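Local coordinates for UPF0311 protein CA_C3321 (Clostridium acetobutylicum ATCC 824, PDB 3G7G) that is of unknown function but belongs to the UPF0311 (DUF3237) family and folds into a closed antiparallel beta barrel that assembles with further copies of itself, at residues 16-21 with 149-154; 140-145 with 153-158; 72-77 with 88-93; 36-41 with 58-63; 20-25 with 40-45. All coordinates share one frame; numbering follows the deposited sequence.

Contact 1. Residues 16-21 with 149-154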
# COMPACT_ATOMS: atom_id res chain seq x y z
N SER A 16 -2.24 -21.51 -13.72
CA SER A 16 -0.80 -21.34 -13.59
C SER A 16 -0.34 -20.36 -14.62
O SER A 16 -0.98 -20.17 -15.66
CB SER A 16 -0.10 -22.66 -13.90
OG SER A 16 -0.56 -23.67 -13.03
N ILE A 17 0.81 -19.76 -14.36
CA ILE A 17 1.49 -18.99 -15.39
C ILE A 17 2.94 -19.44 -15.41
O ILE A 17 3.55 -19.54 -14.36
CB ILE A 17 1.41 -17.47 -15.15
CG1 ILE A 17 -0.03 -17.05 -14.88
CG2 ILE A 17 1.94 -16.70 -16.35
CD1 ILE A 17 -0.23 -15.56 -14.63
N THR A 18 3.46 -19.76 -16.60
CA THR A 18 4.90 -19.95 -16.75
C THR A 18 5.45 -18.71 -17.43
O THR A 18 5.04 -18.38 -18.53
CB THR A 18 5.23 -21.20 -17.55
OG1 THR A 18 4.62 -22.31 -16.90
CG2 THR A 18 6.73 -21.43 -17.60
N ILE A 19 6.36 -18.02 -16.75
CA ILE A 19 6.89 -16.75 -17.19
C ILE A 19 8.37 -16.83 -17.56
O ILE A 19 9.16 -17.38 -16.81
CB ILE A 19 6.77 -15.70 -16.03
CG1 ILE A 19 5.32 -15.35 -15.77
CG2 ILE A 19 7.51 -14.44 -16.37
CD1 ILE A 19 5.10 -14.58 -14.47
N THR A 20 8.72 -16.23 -18.69
CA THR A 20 10.10 -16.00 -19.07
C THR A 20 10.44 -14.57 -18.68
O THR A 20 9.74 -13.63 -19.02
CB THR A 20 10.28 -16.19 -20.60
OG1 THR A 20 9.83 -17.50 -20.98
CG2 THR A 20 11.73 -16.03 -21.02
N VAL A 21 11.54 -14.41 -17.96
CA VAL A 21 12.02 -13.10 -17.55
C VAL A 21 13.36 -12.77 -18.19
O VAL A 21 14.16 -13.66 -18.47
CB VAL A 21 12.17 -13.00 -16.02
CG1 VAL A 21 10.83 -13.22 -15.33
CG2 VAL A 21 13.22 -13.99 -15.52
N ASN A 149 12.60 -20.40 -16.14
CA ASN A 149 11.31 -19.73 -15.96
C ASN A 149 10.96 -19.51 -14.50
O ASN A 149 11.65 -20.02 -13.62
CB ASN A 149 10.21 -20.57 -16.58
CG ASN A 149 10.30 -20.60 -18.08
OD1 ASN A 149 10.32 -19.55 -18.73
ND2 ASN A 149 10.40 -21.81 -18.64
N VAL A 150 9.89 -18.76 -14.23
CA VAL A 150 9.21 -18.89 -12.94
C VAL A 150 7.84 -19.50 -13.19
O VAL A 150 7.14 -19.10 -14.11
CB VAL A 150 9.19 -17.57 -12.12
CG1 VAL A 150 8.69 -16.40 -12.92
CG2 VAL A 150 8.37 -17.74 -10.83
N LEU A 151 7.51 -20.53 -12.42
CA LEU A 151 6.21 -21.20 -12.47
C LEU A 151 5.39 -20.66 -11.32
O LEU A 151 5.82 -20.73 -10.18
CB LEU A 151 6.37 -22.72 -12.31
CG LEU A 151 5.08 -23.56 -12.30
CD1 LEU A 151 4.28 -23.36 -13.60
CD2 LEU A 151 5.33 -25.09 -12.04
N LEU A 152 4.23 -20.09 -11.63
CA LEU A 152 3.31 -19.59 -10.62
C LEU A 152 2.05 -20.41 -10.66
O LEU A 152 1.48 -20.56 -11.72
CB LEU A 152 2.96 -18.14 -10.91
CG LEU A 152 4.14 -17.20 -11.09
CD1 LEU A 152 3.66 -15.94 -11.81
CD2 LEU A 152 4.75 -16.91 -9.72
N LYS A 153 1.64 -20.95 -9.53
CA LYS A 153 0.36 -21.64 -9.39
C LYS A 153 -0.53 -20.81 -8.46
O LYS A 153 -0.13 -20.49 -7.35
CB LYS A 153 0.55 -23.04 -8.81
CG LYS A 153 0.90 -24.06 -9.85
CD LYS A 153 1.69 -25.27 -9.29
CE LYS A 153 1.53 -26.49 -10.23
NZ LYS A 153 2.63 -27.50 -10.17
N PHE A 154 -1.73 -20.49 -8.93
CA PHE A 154 -2.60 -19.55 -8.26
C PHE A 154 -3.71 -20.32 -7.57
O PHE A 154 -4.31 -21.22 -8.17
CB PHE A 154 -3.18 -18.55 -9.24
CG PHE A 154 -2.23 -17.48 -9.67
CD1 PHE A 154 -2.29 -16.22 -9.09
CD2 PHE A 154 -1.31 -17.71 -10.66
CE1 PHE A 154 -1.40 -15.21 -9.49
CE2 PHE A 154 -0.44 -16.73 -11.07
CZ PHE A 154 -0.48 -15.47 -10.48

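Contact 2. Residues 140-145 with 153-158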
# COMPACT_ATOMS: atom_id res chain seq x y z
N VAL A 140 -3.70 -17.10 -2.98
CA VAL A 140 -2.32 -17.36 -2.64
C VAL A 140 -1.66 -17.93 -3.88
O VAL A 140 -2.26 -18.73 -4.61
CB VAL A 140 -2.20 -18.40 -1.51
CG1 VAL A 140 -0.76 -18.79 -1.34
CG2 VAL A 140 -2.74 -17.87 -0.21
N CYS A 141 -0.42 -17.52 -4.10
CA CYS A 141 0.37 -18.00 -5.22
C CYS A 141 1.64 -18.74 -4.73
O CYS A 141 2.39 -18.25 -3.88
CB CYS A 141 0.70 -16.79 -6.10
SG CYS A 141 1.80 -17.05 -7.45
N CYS A 142 1.83 -19.96 -5.22
CA CYS A 142 3.03 -20.76 -4.97
C CYS A 142 3.91 -20.70 -6.19
O CYS A 142 3.47 -21.07 -7.27
CB CYS A 142 2.67 -22.22 -4.68
SG CYS A 142 1.75 -22.40 -3.13
N ALA A 143 5.15 -20.26 -6.02
CA ALA A 143 6.03 -20.04 -7.14
C ALA A 143 7.29 -20.87 -6.98
O ALA A 143 7.60 -21.30 -5.86
CB ALA A 143 6.39 -18.57 -7.27
N SER A 144 7.97 -21.12 -8.09
CA SER A 144 9.32 -21.72 -8.11
C SER A 144 10.16 -21.24 -9.28
O SER A 144 9.65 -20.58 -10.19
CB SER A 144 9.22 -23.24 -8.16
OG SER A 144 8.12 -23.66 -8.95
N ARG A 145 11.44 -21.60 -9.26
CA ARG A 145 12.29 -21.59 -10.48
C ARG A 145 12.57 -22.99 -11.06
O ARG A 145 12.68 -23.15 -12.28
CB ARG A 145 13.60 -20.86 -10.23
CG ARG A 145 13.50 -19.38 -10.49
CD ARG A 145 13.06 -18.67 -9.23
NE ARG A 145 14.20 -18.48 -8.33
CZ ARG A 145 15.06 -17.47 -8.41
NH1 ARG A 145 16.06 -17.37 -7.54
NH2 ARG A 145 14.94 -16.55 -9.37
N LYS A 153 1.64 -20.95 -9.53
CA LYS A 153 0.36 -21.64 -9.39
C LYS A 153 -0.53 -20.81 -8.46
O LYS A 153 -0.13 -20.49 -7.35
CB LYS A 153 0.55 -23.04 -8.81
CG LYS A 153 0.90 -24.06 -9.85
CD LYS A 153 1.69 -25.27 -9.29
CE LYS A 153 1.53 -26.49 -10.23
NZ LYS A 153 2.63 -27.50 -10.17
N PHE A 154 -1.73 -20.49 -8.93
CA PHE A 154 -2.60 -19.55 -8.26
C PHE A 154 -3.71 -20.32 -7.57
O PHE A 154 -4.31 -21.22 -8.17
CB PHE A 154 -3.18 -18.55 -9.24
CG PHE A 154 -2.23 -17.48 -9.67
CD1 PHE A 154 -2.29 -16.22 -9.09
CD2 PHE A 154 -1.31 -17.71 -10.66
CE1 PHE A 154 -1.40 -15.21 -9.49
CE2 PHE A 154 -0.44 -16.73 -11.07
CZ PHE A 154 -0.48 -15.47 -10.48
N TYR A 155 -3.98 -19.99 -6.31
CA TYR A 155 -5.00 -20.68 -5.52
C TYR A 155 -6.02 -19.72 -4.96
O TYR A 155 -5.68 -18.71 -4.35
CB TYR A 155 -4.36 -21.44 -4.38
CG TYR A 155 -3.44 -22.55 -4.82
CD1 TYR A 155 -3.93 -23.83 -5.04
CD2 TYR A 155 -2.10 -22.33 -5.01
CE1 TYR A 155 -3.08 -24.86 -5.43
CE2 TYR A 155 -1.26 -23.32 -5.39
CZ TYR A 155 -1.74 -24.59 -5.59
OH TYR A 155 -0.86 -25.56 -5.98
N LYS A 156 -7.29 -20.01 -5.19
CA LYS A 156 -8.36 -19.24 -4.62
C LYS A 156 -8.65 -19.81 -3.25
O LYS A 156 -8.84 -21.01 -3.11
CB LYS A 156 -9.58 -19.34 -5.52
CG LYS A 156 -10.72 -18.46 -5.15
CD LYS A 156 -12.04 -19.14 -5.57
CE LYS A 156 -12.42 -20.21 -4.51
NZ LYS A 156 -13.57 -21.08 -4.91
N ILE A 157 -8.68 -18.97 -2.23
CA ILE A 157 -9.04 -19.40 -0.88
C ILE A 157 -10.56 -19.37 -0.80
O ILE A 157 -11.20 -18.34 -1.08
CB ILE A 157 -8.41 -18.50 0.22
CG1 ILE A 157 -6.87 -18.53 0.12
CG2 ILE A 157 -8.92 -18.83 1.63
CD1 ILE A 157 -6.24 -19.87 0.29
N SER A 158 -11.11 -20.53 -0.45
CA SER A 158 -12.54 -20.70 -0.28
C SER A 158 -12.94 -20.33 1.15
O SER A 158 -14.10 -19.92 1.36
CB SER A 158 -12.95 -22.15 -0.56
OG SER A 158 -12.24 -22.68 -1.67

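Contact 3. Residues 72-77 with 88-93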
# COMPACT_ATOMS: atom_id res chain seq x y z
N GLU A 72 11.92 -9.53 -1.04
CA GLU A 72 10.55 -8.98 -1.12
C GLU A 72 10.25 -8.66 -2.57
O GLU A 72 10.99 -7.90 -3.20
CB GLU A 72 10.45 -7.71 -0.25
CG GLU A 72 10.76 -7.96 1.24
CD GLU A 72 10.79 -6.67 2.05
OE1 GLU A 72 10.35 -5.63 1.54
OE2 GLU A 72 11.27 -6.70 3.19
N LEU A 73 9.19 -9.26 -3.11
CA LEU A 73 8.82 -9.17 -4.51
C LEU A 73 7.50 -8.43 -4.70
O LEU A 73 6.55 -8.68 -3.97
CB LEU A 73 8.63 -10.60 -5.07
CG LEU A 73 9.87 -11.46 -4.92
CD1 LEU A 73 9.55 -12.68 -4.14
CD2 LEU A 73 10.50 -11.84 -6.28
N SER A 74 7.46 -7.55 -5.70
CA SER A 74 6.23 -6.87 -6.11
C SER A 74 6.18 -6.75 -7.62
O SER A 74 6.87 -5.90 -8.22
CB SER A 74 6.12 -5.50 -5.44
OG SER A 74 4.84 -4.89 -5.71
N ALA A 75 5.37 -7.59 -8.24
CA ALA A 75 5.22 -7.65 -9.72
C ALA A 75 3.94 -7.00 -10.22
O ALA A 75 2.90 -7.12 -9.59
CB ALA A 75 5.31 -9.13 -10.25
N ARG A 76 4.03 -6.21 -11.29
CA ARG A 76 2.86 -5.65 -11.92
C ARG A 76 2.91 -6.00 -13.37
O ARG A 76 3.85 -5.58 -14.09
CB ARG A 76 2.85 -4.14 -11.82
CG ARG A 76 2.84 -3.61 -10.43
CD ARG A 76 3.00 -2.11 -10.48
NE ARG A 76 2.62 -1.51 -9.23
CZ ARG A 76 2.71 -0.23 -8.95
NH1 ARG A 76 3.18 0.59 -9.85
NH2 ARG A 76 2.32 0.22 -7.77
N TYR A 77 1.90 -6.75 -13.80
CA TYR A 77 1.76 -7.20 -15.16
C TYR A 77 0.30 -7.58 -15.43
O TYR A 77 -0.54 -7.49 -14.54
CB TYR A 77 2.71 -8.36 -15.43
CG TYR A 77 2.51 -9.58 -14.55
CD1 TYR A 77 1.77 -10.67 -15.00
CD2 TYR A 77 3.09 -9.66 -13.31
CE1 TYR A 77 1.61 -11.78 -14.19
CE2 TYR A 77 2.91 -10.75 -12.49
CZ TYR A 77 2.18 -11.82 -12.94
OH TYR A 77 2.03 -12.93 -12.11
N TYR A 88 -5.36 -7.56 -14.77
CA TYR A 88 -4.22 -6.85 -14.27
C TYR A 88 -3.87 -7.41 -12.89
O TYR A 88 -4.74 -7.52 -12.00
CB TYR A 88 -4.54 -5.37 -14.20
CG TYR A 88 -3.48 -4.58 -13.54
CD1 TYR A 88 -2.20 -4.49 -14.10
CD2 TYR A 88 -3.73 -3.94 -12.34
CE1 TYR A 88 -1.19 -3.76 -13.47
CE2 TYR A 88 -2.74 -3.20 -11.72
CZ TYR A 88 -1.47 -3.13 -12.28
OH TYR A 88 -0.50 -2.38 -11.66
N ILE A 89 -2.62 -7.76 -12.71
CA ILE A 89 -2.16 -8.50 -11.54
C ILE A 89 -1.11 -7.68 -10.81
O ILE A 89 -0.19 -7.21 -11.45
CB ILE A 89 -1.49 -9.83 -11.96
CG1 ILE A 89 -2.43 -10.61 -12.85
CG2 ILE A 89 -1.08 -10.69 -10.73
CD1 ILE A 89 -2.02 -11.99 -13.07
N GLU A 90 -1.31 -7.47 -9.51
CA GLU A 90 -0.29 -7.00 -8.59
C GLU A 90 -0.00 -8.18 -7.67
O GLU A 90 -0.89 -8.60 -6.95
CB GLU A 90 -0.82 -5.84 -7.78
CG GLU A 90 -0.26 -4.51 -8.09
CD GLU A 90 1.06 -4.26 -7.33
OE1 GLU A 90 1.79 -5.27 -7.06
OE2 GLU A 90 1.36 -3.08 -7.00
N ASN A 91 1.21 -8.73 -7.72
CA ASN A 91 1.57 -9.96 -6.99
C ASN A 91 2.72 -9.65 -6.05
O ASN A 91 3.82 -9.33 -6.51
CB ASN A 91 1.97 -11.07 -8.00
CG ASN A 91 1.84 -12.48 -7.42
OD1 ASN A 91 1.36 -12.66 -6.33
ND2 ASN A 91 2.26 -13.47 -8.17
N ASN A 92 2.46 -9.70 -4.73
CA ASN A 92 3.45 -9.26 -3.75
C ASN A 92 3.76 -10.41 -2.85
O ASN A 92 2.86 -11.04 -2.32
CB ASN A 92 2.96 -8.08 -2.89
CG ASN A 92 2.56 -6.89 -3.69
OD1 ASN A 92 1.41 -6.49 -3.67
ND2 ASN A 92 3.48 -6.31 -4.38
N GLY A 93 5.05 -10.69 -2.68
CA GLY A 93 5.41 -11.84 -1.90
C GLY A 93 6.84 -11.88 -1.41
O GLY A 93 7.56 -10.87 -1.42
O HOH W 1 4.74 -12.53 -10.38

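Contact 4. Residues 36-41 with 58-63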
# COMPACT_ATOMS: atom_id res chain seq x y z
N ARG A 36 18.27 -3.80 -4.75
CA ARG A 36 17.09 -3.52 -5.55
C ARG A 36 17.37 -3.82 -7.01
O ARG A 36 18.35 -3.29 -7.58
CB ARG A 36 16.70 -2.04 -5.41
CG ARG A 36 15.57 -1.46 -6.36
CD ARG A 36 14.21 -2.02 -6.05
NE ARG A 36 13.86 -1.66 -4.68
CZ ARG A 36 12.74 -2.01 -4.06
NH1 ARG A 36 11.86 -2.80 -4.63
NH2 ARG A 36 12.51 -1.59 -2.82
N GLN A 37 16.49 -4.59 -7.64
CA GLN A 37 16.55 -4.82 -9.07
C GLN A 37 15.15 -4.88 -9.66
O GLN A 37 14.21 -5.27 -8.97
CB GLN A 37 17.28 -6.14 -9.38
CG GLN A 37 16.97 -7.19 -8.36
CD GLN A 37 17.63 -8.51 -8.63
OE1 GLN A 37 18.75 -8.56 -9.12
NE2 GLN A 37 16.93 -9.60 -8.28
N LEU A 38 15.05 -4.54 -10.94
CA LEU A 38 13.81 -4.65 -11.72
C LEU A 38 13.95 -5.78 -12.74
O LEU A 38 14.91 -5.81 -13.52
CB LEU A 38 13.54 -3.35 -12.46
CG LEU A 38 13.52 -2.10 -11.60
CD1 LEU A 38 13.42 -0.82 -12.45
CD2 LEU A 38 12.38 -2.21 -10.59
N ILE A 39 13.02 -6.74 -12.69
CA ILE A 39 13.03 -7.88 -13.59
C ILE A 39 11.93 -7.74 -14.64
O ILE A 39 10.75 -7.81 -14.31
CB ILE A 39 12.81 -9.21 -12.85
CG1 ILE A 39 13.71 -9.28 -11.62
CG2 ILE A 39 13.04 -10.39 -13.82
CD1 ILE A 39 15.07 -9.70 -11.90
N PRO A 40 12.32 -7.50 -15.91
CA PRO A 40 11.33 -7.48 -16.99
C PRO A 40 10.74 -8.85 -17.24
O PRO A 40 11.45 -9.85 -17.09
CB PRO A 40 12.11 -6.95 -18.20
CG PRO A 40 13.38 -6.33 -17.63
CD PRO A 40 13.67 -7.16 -16.40
N ILE A 41 9.45 -8.90 -17.56
CA ILE A 41 8.77 -10.15 -17.91
C ILE A 41 8.67 -10.18 -19.44
O ILE A 41 7.98 -9.37 -20.03
CB ILE A 41 7.38 -10.27 -17.22
CG1 ILE A 41 7.54 -10.25 -15.69
CG2 ILE A 41 6.68 -11.57 -17.63
CD1 ILE A 41 6.27 -9.78 -14.89
N GLY A 58 4.82 -5.01 -20.76
CA GLY A 58 4.82 -4.00 -19.69
C GLY A 58 5.11 -4.49 -18.29
O GLY A 58 5.13 -3.71 -17.37
N GLY A 59 5.33 -5.80 -18.16
CA GLY A 59 5.46 -6.45 -16.86
C GLY A 59 6.84 -6.29 -16.26
O GLY A 59 7.87 -6.50 -16.91
N ILE A 60 6.86 -5.89 -15.00
CA ILE A 60 8.08 -5.77 -14.24
C ILE A 60 7.87 -6.33 -12.83
O ILE A 60 6.85 -6.04 -12.20
CB ILE A 60 8.47 -4.29 -14.10
CG1 ILE A 60 9.00 -3.76 -15.44
CG2 ILE A 60 9.51 -4.11 -13.00
CD1 ILE A 60 10.42 -4.29 -15.80
N ASP A 61 8.82 -7.14 -12.36
CA ASP A 61 8.91 -7.48 -10.95
C ASP A 61 9.96 -6.60 -10.25
O ASP A 61 11.15 -6.64 -10.58
CB ASP A 61 9.24 -8.96 -10.76
CG ASP A 61 8.99 -9.43 -9.32
OD1 ASP A 61 8.67 -8.59 -8.45
OD2 ASP A 61 9.11 -10.65 -9.04
N SER A 62 9.52 -5.74 -9.35
CA SER A 62 10.41 -4.95 -8.54
C SER A 62 10.73 -5.74 -7.26
O SER A 62 9.84 -6.08 -6.50
CB SER A 62 9.79 -3.63 -8.20
OG SER A 62 10.73 -2.83 -7.55
N GLN A 63 12.01 -6.02 -7.07
CA GLN A 63 12.50 -6.91 -6.02
C GLN A 63 13.57 -6.25 -5.18
O GLN A 63 14.39 -5.49 -5.67
CB GLN A 63 13.12 -8.14 -6.64
CG GLN A 63 12.22 -8.84 -7.55
CD GLN A 63 12.82 -10.13 -8.07
OE1 GLN A 63 14.05 -10.29 -8.15
NE2 GLN A 63 11.96 -11.04 -8.44
O HOH W 2 9.61 -4.71 -4.29
O HOH W 3 5.45 -8.15 -19.83

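Contact 5. Residues 20-25 with 40-45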
# COMPACT_ATOMS: atom_id res chain seq x y z
N THR A 20 8.72 -16.23 -18.69
CA THR A 20 10.10 -16.00 -19.07
C THR A 20 10.44 -14.57 -18.68
O THR A 20 9.74 -13.63 -19.02
CB THR A 20 10.28 -16.19 -20.60
OG1 THR A 20 9.83 -17.50 -20.98
CG2 THR A 20 11.73 -16.03 -21.02
N VAL A 21 11.54 -14.41 -17.96
CA VAL A 21 12.02 -13.10 -17.55
C VAL A 21 13.36 -12.77 -18.19
O VAL A 21 14.16 -13.66 -18.47
CB VAL A 21 12.17 -13.00 -16.02
CG1 VAL A 21 10.83 -13.22 -15.33
CG2 VAL A 21 13.22 -13.99 -15.52
N ASP A 22 13.60 -11.48 -18.42
CA ASP A 22 14.90 -11.01 -18.87
C ASP A 22 15.91 -11.00 -17.70
O ASP A 22 15.59 -11.39 -16.56
CB ASP A 22 14.75 -9.62 -19.49
CG ASP A 22 15.68 -9.39 -20.68
OD1 ASP A 22 16.84 -9.86 -20.65
OD2 ASP A 22 15.24 -8.73 -21.65
N LYS A 23 17.13 -10.58 -17.99
CA LYS A 23 18.13 -10.41 -16.96
C LYS A 23 17.73 -9.24 -16.05
O LYS A 23 17.13 -8.29 -16.53
CB LYS A 23 19.51 -10.14 -17.59
CG LYS A 23 19.70 -8.74 -18.22
CD LYS A 23 21.15 -8.54 -18.84
CE LYS A 23 22.28 -8.93 -17.88
NZ LYS A 23 23.64 -8.39 -18.27
N PRO A 24 18.08 -9.32 -14.75
CA PRO A 24 17.76 -8.26 -13.81
C PRO A 24 18.33 -6.93 -14.24
O PRO A 24 19.41 -6.91 -14.82
CB PRO A 24 18.49 -8.69 -12.55
CG PRO A 24 18.61 -10.17 -12.67
CD PRO A 24 18.79 -10.43 -14.11
N ILE A 25 17.62 -5.84 -13.94
CA ILE A 25 18.17 -4.51 -14.04
C ILE A 25 18.56 -4.13 -12.63
O ILE A 25 17.72 -3.75 -11.83
CB ILE A 25 17.17 -3.49 -14.62
CG1 ILE A 25 16.72 -3.92 -16.00
CG2 ILE A 25 17.82 -2.10 -14.70
CD1 ILE A 25 15.46 -3.24 -16.48
N PRO A 40 12.32 -7.50 -15.91
CA PRO A 40 11.33 -7.48 -16.99
C PRO A 40 10.74 -8.85 -17.24
O PRO A 40 11.45 -9.85 -17.09
CB PRO A 40 12.11 -6.95 -18.20
CG PRO A 40 13.38 -6.33 -17.63
CD PRO A 40 13.67 -7.16 -16.40
N ILE A 41 9.45 -8.90 -17.56
CA ILE A 41 8.77 -10.15 -17.91
C ILE A 41 8.67 -10.18 -19.44
O ILE A 41 7.98 -9.37 -20.03
CB ILE A 41 7.38 -10.27 -17.22
CG1 ILE A 41 7.54 -10.25 -15.69
CG2 ILE A 41 6.68 -11.57 -17.63
CD1 ILE A 41 6.27 -9.78 -14.89
N ILE A 42 9.40 -11.07 -20.10
CA ILE A 42 9.39 -11.08 -21.57
C ILE A 42 8.06 -11.63 -22.07
O ILE A 42 7.47 -11.11 -23.01
CB ILE A 42 10.54 -11.93 -22.16
CG1 ILE A 42 11.92 -11.43 -21.69
CG2 ILE A 42 10.47 -11.93 -23.71
CD1 ILE A 42 13.04 -12.45 -21.94
N SER A 43 7.58 -12.69 -21.44
CA SER A 43 6.44 -13.41 -21.97
C SER A 43 5.97 -14.38 -20.93
O SER A 43 6.63 -14.55 -19.92
CB SER A 43 6.84 -14.17 -23.24
OG SER A 43 7.77 -15.20 -22.93
N GLY A 44 4.85 -15.04 -21.19
CA GLY A 44 4.29 -15.97 -20.25
C GLY A 44 3.03 -16.60 -20.77
O GLY A 44 2.22 -15.97 -21.48
N LYS A 45 2.86 -17.86 -20.40
CA LYS A 45 1.73 -18.61 -20.84
C LYS A 45 0.84 -18.93 -19.66
O LYS A 45 1.30 -19.48 -18.68
CB LYS A 45 2.20 -19.90 -21.50
CG LYS A 45 1.06 -20.80 -21.89
CD LYS A 45 1.53 -21.84 -22.91
CE LYS A 45 0.56 -22.99 -23.04
NZ LYS A 45 1.23 -24.09 -23.81

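Contact 1. Residues 16-21 with 149-154
Ile19 and Leu152 make the tightest side-chain contact between residues 16-21 and 149-154. Their CD1 methyls lie 3.3 Å apart, closer than usual for two carbons, and the two side chains cross obliquely. Val150 lies alongside Ile19, both pointing the same way. Its CG1 sits 3.7 Å from Ile19 CB because chi1 of 51° places that methyl between the backbone N and the carbonyl carbon. Further along, Ile17 CD1 reaches Phe154 CE2 at 3.8 Å, meeting the ring obliquely. All these groups are on one face of the sheet. Ser16, Thr18, Leu151 and Lys153 are on the other, where Leu151 CD1 comes 3.5 Å from Thr18 OG1 and Ser16 OG lies beside the CG of Lys153.

The backbone sets these positions. Ile17 pairs with Leu152 and Ile19 with Val150, each as an antiparallel hydrogen-bonded pair with bonds in both directions. Leu152 N to Ile17 O is 2.9 Å and nearly straight at 171°. Ile19 N to Val150 O is equally straight.

The isoleucine face looks into the barrel. There Leu152 and Phe154 meet Tyr77, Ile17 meets Ile79, and the Phe154 ring stacks with Phe15. Strands 11-30 and 150-157 are the first and last of the barrel, so this pairing closes it. Strands 34-47 and 139-144 lie next to them.

Contact 2. Residues 140-145 with 153-158
Cys141 and Phe154 form the tightly packed part of this hairpin contact. The Cys141 sulfur sits over the centre of the Phe154 ring, 4.2 Å from the centroid and only 11° off the ring normal. Its SG is anti to the backbone N (chi1 174°), which turns it over the ring. Asn91 of strand 86-96 packs on both residues. Backbone bonds hold the strands on either side: Tyr155 N to Val140 O is 2.7 Å, and Lys153 N to Cys142 O is 2.9 Å.

The opposite face is less enclosed toward Cys142 and Lys153, both partly exposed. Cys142 SG meets Tyr155 CE2 at 3.9 Å, but obliquely to the ring. Val140 CG2 and Ile157 CD1 touch at 4.1 Å. The extended Lys153 chain leads away from the 140-145 strand. Met9 of the second subunit packs on Cys142, Tyr155 and Ile157.

Both faces thus carry a sulfur-aromatic contact. It is face-on in the barrel interior, and oblique on the side where Cys142, Tyr155 and Ile157 pack against the second subunit.

Contact 3. Residues 72-77 with 88-93
Arg76 and Glu90 form a salt bridge across this hairpin. Arg76 NE to Glu90 OE2 is 3.0 Å and nearly straight at 171°. The oxygen lies in the guanidinium plane, yet the N-H meets the carboxylate from above its plane, and the two flat groups are 83° apart. The extended Arg76 chain lies alongside Glu90, and a bend at chi2 (-85°) folds the glutamate over toward it. Arg76 NH2 also bonds Ser74 of the third subunit, and Tyr88 OH bonds Ser62 of that subunit.

The backbone ladder pairs Leu73 with Gly93, Ala75 with Asn91 and Tyr77 with Ile89. Leu73 N to Gly93 O is 2.8 Å, and Ala75 N to Asn91 O is 2.9 Å.

On the inner face the Tyr77 ring lies over Ile89, with CE1 3.8 Å from Ile89 CD1. A water oxygen lies 3.2 Å from Tyr77 OH and accepts a weak bond from Asn91 ND2, while Asn91 OD1 is bonded to Thr120. Leu73 CD1 rests 3.8 Å from Gly93 O.

The outer face is therefore charged and polar. Its salt bridge probably holds Arg76 in place for the subunit interface, while the inner face mixes apolar packing with a few polar groups.

Contact 4. Residues 36-41 with 58-63
Gln37 and Gln63 are joined by backbone and side chains alike. Their main chains bond in both directions, as do those of Ile39 and Asp61, where Asp61 N to Ile39 O is 2.8 Å. Ile41 N to Gly59 O, 2.9 Å, continues the ladder, with the donor well above the carbonyl plane.

Side-chain polar contacts come next. Gln37 NE2 gives a bond of 3.0 Å to Gln63 OE1, in the carbonyl plane of the acceptor but bent to 139°. The two amides are turned 33° apart. On the other face, a doubly bent Arg36 chain brings NH1 3.1 Å from Ser62 OG, a weak bond. Water 2 joins the same NH1 to Ser62 O, and water 3 links Ile41 O to Gly59 N.

Apolar packing fills in. Ile60 CD1 lies 3.5 Å from Pro40 CA, Leu38 CD2 sits 3.8 Å from Ser62 CB, and Leu38 CB comes 4.1 Å from Ile60 CG2. Ile41 CD1 folds over the Gly59 backbone.

The stronger partners of Arg36 and Ser62 are Glu125 and Tyr88 of the third subunit. The face with Leu38, Ile60 and Ser62 is thus part of a subunit interface, while the glutamine pair bridges the two strands on the other face.

Contact 5. Residues 20-25 with 40-45
A classic beta bulge joins strand 11-30 to strand 34-47 at the surface of the barrel. Ile42 and Ser43 both face Thr20, so the register slips by one residue. Thr20 O takes Ile42 N at 2.8 Å, in a bond bent to 135°, and Ser43 N at 3.4 Å, a weak one. Thr20 N returns a bond of 3.0 Å to Ser43 O. Ile42 has helix-like backbone angles, phi -72° and psi -43°, which make room for the extra residue. Beyond the bulge, Asp22 N bonds Pro40 O at 3.0 Å.

The side chains then pack over the slip. Ile42 CD1 lies 3.9 Å from Thr20 CG2 and runs on across the Val21 and Asp22 backbone. The Pro40 ring is wrapped by the turning chain. Its CB meets Asp22 CB, its CD lies 3.6 Å from Lys23 O, and its CG touches Ile25 CD1 at 3.9 Å. Asp22 OD1 accepts the Lys23 N-H through its anti lone pair, which helps to hold the turn. Ile25 also packs on Gly58 of the third subunit.

One carbonyl, that of Thr20, thus serves two N-H groups. Pro40 has no N-H to give, so it joins the 20-25 segment through its carbonyl and its ring.

How the contacts relate
All five contacts lie in one antiparallel sheet, closed into a barrel with its strands in chain order. Contacts 5, 4, 3 and 2 are hairpins met in that order along the chain. Contact 1 pairs the first strand with the last and so completes the barrel. Contacts 1 and 2 share strand 150-157, with centres about 10 Å apart. Contacts 4 and 5 share strand 34-47, with centres about 8 Å apart. Contact 3 joins contact 4 through backbone bonds and reaches contacts 1 and 2 across the interior through Tyr77 and Asn91. The centres of contacts 2 and 4 are about 19 Å apart and face different subunits, the second and third, so separate parts of the barrel wall build the assembly.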